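Local coordinates for protein isoaspartyl dipeptidase (Fervidobacterium islandicum, PDB 7CDH) that probably hydrolyses isoaspartyl dipeptides as a two-zinc M38 metallopeptidase of the amidohydrolase family, with a likely part in protein repair, at residues Pro134-Thr138 and Gly139-Arg143; Ser308-Trp311 and Tyr312-Lys316. All blocks are in the same frame, centred on the assembly; numbering follows the deposited sequence.

Interaction 1 of 2, residues Pro134-Thr138 and Gly139-Arg143; sequences PVTFT and GSIMR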
# COMPACT_ATOMS: atom_id res chain seq x y z
N PRO A 134 11.97 -6.28 -12.00
CA PRO A 134 11.12 -6.72 -13.10
C PRO A 134 9.63 -6.59 -12.78
O PRO A 134 9.30 -6.80 -11.64
CB PRO A 134 11.51 -8.19 -13.27
CG PRO A 134 11.92 -8.61 -11.90
CD PRO A 134 12.60 -7.40 -11.30
N VAL A 135 8.83 -6.24 -13.80
CA VAL A 135 7.34 -6.20 -13.74
C VAL A 135 6.88 -7.62 -13.44
O VAL A 135 7.57 -8.56 -13.87
CB VAL A 135 6.71 -5.72 -15.07
CG1 VAL A 135 6.98 -4.25 -15.33
CG2 VAL A 135 7.18 -6.58 -16.27
N THR A 136 5.76 -7.78 -12.76
CA THR A 136 5.25 -9.10 -12.31
C THR A 136 3.74 -9.06 -12.46
O THR A 136 3.22 -7.97 -12.59
CB THR A 136 5.75 -9.44 -10.90
OG1 THR A 136 5.06 -8.62 -9.96
CG2 THR A 136 7.24 -9.22 -10.74
N PHE A 137 3.11 -10.23 -12.55
CA PHE A 137 1.64 -10.39 -12.52
C PHE A 137 1.10 -10.21 -11.11
O PHE A 137 -0.00 -9.73 -10.99
CB PHE A 137 1.27 -11.80 -12.97
CG PHE A 137 1.49 -12.10 -14.42
CD1 PHE A 137 2.69 -12.63 -14.86
CD2 PHE A 137 0.50 -11.86 -15.34
CE1 PHE A 137 2.89 -12.94 -16.20
CE2 PHE A 137 0.69 -12.19 -16.67
CZ PHE A 137 1.87 -12.75 -17.11
N THR A 138 1.85 -10.63 -10.08
CA THR A 138 1.37 -10.90 -8.70
C THR A 138 2.26 -10.22 -7.65
O THR A 138 2.06 -10.49 -6.49
CB THR A 138 1.37 -12.40 -8.38
OG1 THR A 138 2.76 -12.72 -8.33
CG2 THR A 138 0.64 -13.29 -9.38
N GLY A 139 3.27 -9.45 -8.02
CA GLY A 139 4.13 -8.77 -7.04
C GLY A 139 5.44 -9.47 -6.77
O GLY A 139 6.33 -8.83 -6.13
N SER A 140 5.62 -10.71 -7.19
CA SER A 140 6.96 -11.36 -7.12
C SER A 140 7.13 -12.32 -8.29
O SER A 140 6.13 -12.99 -8.67
CB SER A 140 7.23 -12.02 -5.76
OG SER A 140 6.58 -13.28 -5.58
N ILE A 141 8.33 -12.42 -8.84
CA ILE A 141 8.53 -13.37 -9.97
C ILE A 141 8.37 -14.80 -9.45
O ILE A 141 7.93 -15.67 -10.21
CB ILE A 141 9.85 -13.12 -10.71
CG1 ILE A 141 11.06 -13.48 -9.86
CG2 ILE A 141 9.91 -11.69 -11.22
CD1 ILE A 141 12.35 -12.95 -10.47
N MET A 142 8.62 -15.03 -8.17
CA MET A 142 8.53 -16.40 -7.64
C MET A 142 7.05 -16.80 -7.61
O MET A 142 6.76 -17.94 -7.99
CB MET A 142 9.15 -16.51 -6.26
CG MET A 142 9.16 -17.92 -5.77
SD MET A 142 9.79 -18.11 -4.09
CE MET A 142 11.54 -17.80 -4.34
N ARG A 143 6.15 -15.92 -7.16
CA ARG A 143 4.70 -16.19 -7.18
C ARG A 143 4.21 -16.34 -8.63
O ARG A 143 3.36 -17.20 -8.83
CB ARG A 143 3.88 -15.11 -6.50
CG ARG A 143 4.02 -15.11 -5.00
CD ARG A 143 3.31 -13.88 -4.45
NE ARG A 143 1.90 -14.10 -4.64
CZ ARG A 143 1.18 -14.83 -3.81
NH1 ARG A 143 1.79 -15.38 -2.75
NH2 ARG A 143 -0.12 -15.02 -4.06
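Ile141 lays its CG2 methyl between two partners from the preceding loop: Pro134 CG and Thr136 CG2, each 3.7 Å from Ile141 CG2. Both side chains meet the buried Ile141 at about a right angle, and these methyl and ring-carbon contacts make the closely packed, apolar half of the turn. Thr136 faces two ways. Its CG2 lies beside the backbone N and turns to Ile141, while OG1 sits between the backbone N and the carbonyl carbon (chi1 72°) and accepts a hydrogen bond from Gly139 N, 2.8 Å from Thr136 OG1 and bent to 131° at the hydrogen. That bond closes the turn on its looser side, where Gly139 is exposed to solvent. Gly139 has a positive phi of 99°, a conformation that glycine adopts readily. Ser140 then N-caps the helix, its OG accepting from Arg143 N at 3.1 Å. Thr138 OG1 rests 3.2 Å from Arg143 CB and is hydrogen-bonded to Asp144 OD1; the other oxygen of that carboxylate takes Phe137 N. The guanidinium of Arg143 leads outward to a salt bridge with Glu107 of a second subunit. Pro134 and Ile141 lean on Ile175 of helix 169-186, Ile141 also meets Thr127 of strand 122-127, and Phe137 is wedged between that strand and helix 106-118, placing this turn at the start of helix 141-147.

Interaction 2 of 2, residues Ser308-Trp311 and Tyr312-Lys316; sequences SAVW and YTIRK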
# COMPACT_ATOMS: atom_id res chain seq x y z
N SER A 308 9.88 -16.33 -39.47
CA SER A 308 10.44 -16.93 -40.71
C SER A 308 11.98 -17.05 -40.60
O SER A 308 12.57 -17.97 -41.24
CB SER A 308 10.01 -16.18 -41.96
OG SER A 308 10.77 -14.99 -42.14
N ALA A 309 12.62 -16.23 -39.78
CA ALA A 309 14.08 -16.29 -39.61
C ALA A 309 14.54 -17.69 -39.18
O ALA A 309 15.71 -18.01 -39.42
CB ALA A 309 14.53 -15.26 -38.63
N VAL A 310 13.71 -18.51 -38.56
CA VAL A 310 14.23 -19.75 -37.92
C VAL A 310 14.54 -20.77 -39.02
O VAL A 310 15.67 -21.32 -39.06
CB VAL A 310 13.26 -20.29 -36.86
CG1 VAL A 310 13.58 -21.74 -36.53
CG2 VAL A 310 13.32 -19.44 -35.59
N TRP A 311 13.59 -21.03 -39.90
CA TRP A 311 13.75 -22.02 -40.97
C TRP A 311 14.72 -21.46 -42.02
O TRP A 311 15.55 -22.22 -42.57
CB TRP A 311 12.39 -22.40 -41.55
CG TRP A 311 12.47 -23.46 -42.59
CD1 TRP A 311 12.08 -23.33 -43.89
CD2 TRP A 311 13.01 -24.78 -42.45
NE1 TRP A 311 12.29 -24.50 -44.55
CE2 TRP A 311 12.85 -25.41 -43.70
CE3 TRP A 311 13.56 -25.51 -41.39
CZ2 TRP A 311 13.25 -26.73 -43.92
CZ3 TRP A 311 13.97 -26.80 -41.61
CH2 TRP A 311 13.82 -27.41 -42.86
N TYR A 312 14.70 -20.16 -42.22
CA TYR A 312 15.66 -19.48 -43.11
C TYR A 312 17.08 -19.80 -42.64
O TYR A 312 17.94 -20.11 -43.49
CB TYR A 312 15.38 -17.98 -43.15
CG TYR A 312 16.29 -17.20 -44.06
CD1 TYR A 312 16.11 -17.19 -45.43
CD2 TYR A 312 17.34 -16.48 -43.55
CE1 TYR A 312 16.94 -16.46 -46.26
CE2 TYR A 312 18.19 -15.75 -44.36
CZ TYR A 312 17.98 -15.74 -45.72
OH TYR A 312 18.82 -15.00 -46.50
N THR A 313 17.33 -19.67 -41.33
CA THR A 313 18.69 -19.78 -40.72
C THR A 313 19.13 -21.25 -40.82
O THR A 313 20.24 -21.47 -41.25
CB THR A 313 18.77 -19.16 -39.32
OG1 THR A 313 18.55 -17.74 -39.46
CG2 THR A 313 20.11 -19.37 -38.64
N ILE A 314 18.24 -22.19 -40.56
CA ILE A 314 18.52 -23.64 -40.72
C ILE A 314 18.93 -23.93 -42.19
O ILE A 314 19.92 -24.66 -42.41
CB ILE A 314 17.32 -24.46 -40.26
CG1 ILE A 314 17.15 -24.37 -38.74
CG2 ILE A 314 17.42 -25.91 -40.71
CD1 ILE A 314 15.80 -24.86 -38.27
N ARG A 315 18.21 -23.38 -43.16
CA ARG A 315 18.50 -23.56 -44.60
C ARG A 315 19.87 -22.96 -44.93
O ARG A 315 20.59 -23.57 -45.74
CB ARG A 315 17.39 -22.97 -45.46
CG ARG A 315 16.15 -23.84 -45.52
CD ARG A 315 15.13 -23.31 -46.49
NE ARG A 315 15.56 -23.58 -47.85
CZ ARG A 315 14.81 -23.44 -48.95
NH1 ARG A 315 13.56 -23.02 -48.86
NH2 ARG A 315 15.32 -23.73 -50.14
N LYS A 316 20.28 -21.86 -44.31
CA LYS A 316 21.60 -21.26 -44.62
C LYS A 316 22.72 -22.15 -44.07
O LYS A 316 23.81 -22.17 -44.67
CB LYS A 316 21.74 -19.83 -44.11
CG LYS A 316 21.05 -18.77 -44.98
CD LYS A 316 21.32 -18.87 -46.46
CE LYS A 316 21.12 -17.54 -47.17
NZ LYS A 316 20.61 -17.70 -48.55
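Arg315 lays its aliphatic stem over one face of the Trp311 indole: CG stands 4.2 Å from the centroid of the five-membered ring, over the face, a CH-pi contact displaced toward the rim. Arg315 CD follows, 3.6 Å from Trp311 NE1. The chain then bends at chi3, and the guanidinium plane is turned 52° from the indole, so the methylenes rather than the charged group lie on the ring. NH1 forms a salt bridge with Glu363, and Trp311 NE1 donates to the carbonyl of the adjoining Phe362, so both side chains reach the same neighbouring segment. At the six-membered end of the indole, Ile314 crosses at about a right angle, its CG2 3.7 Å from Trp311 CZ3 in an oblique approach. With CG trans to the backbone N (chi1 -177°), the indole swings out from the helix and can receive Ile314 and Arg315, three and four residues on. Helix 309-318 follows the last barrel strand, 280-283, of the amidohydrolase TIM-barrel fold and packs against strand 51-59, where Trp311 meets Leu54 and Leu57 and Val310 meets Leu57 and Asp59. An alanine in place of Trp311 would probably leave the Phe362 carbonyl without its indole donor, open a gap against Leu54 and Leu57, and leave the Arg315 stem without the ring face it lies on. On another side of the helix, Thr313 OG1 donates to Ala309 O at 2.9 Å. That carbonyl also receives Thr313 N, at 3.0 Å and from 38° out of its plane, so two donors of one residue grip a single oxygen. Thr313 also packs on Thr264 and Ile265 of helix 264-273, while Val310 CG1 reaches Ile314 CD1 at 4.2 Å.

How the interactions relate
Interactions 1 and 2 lie on opposite sides of the chain's centre, their own centres 34 Å apart and their nearest atoms about 23 Å apart, so they do not touch. Interaction 1 comes first in the chain, between strand 122-127 and strand 151-159, which carries the zinc ligand Glu156. Interaction 2 comes after Asp285, another zinc ligand, and packs against strand 51-59, which leads into His61 and His63. The side chain of Ala309 is about 12 Å from a zinc ion, so interaction 2 lies near the metal site but not in it. Their surroundings differ too: residues 134-143 meet two other subunits, whereas no other chain touches residues 308-316.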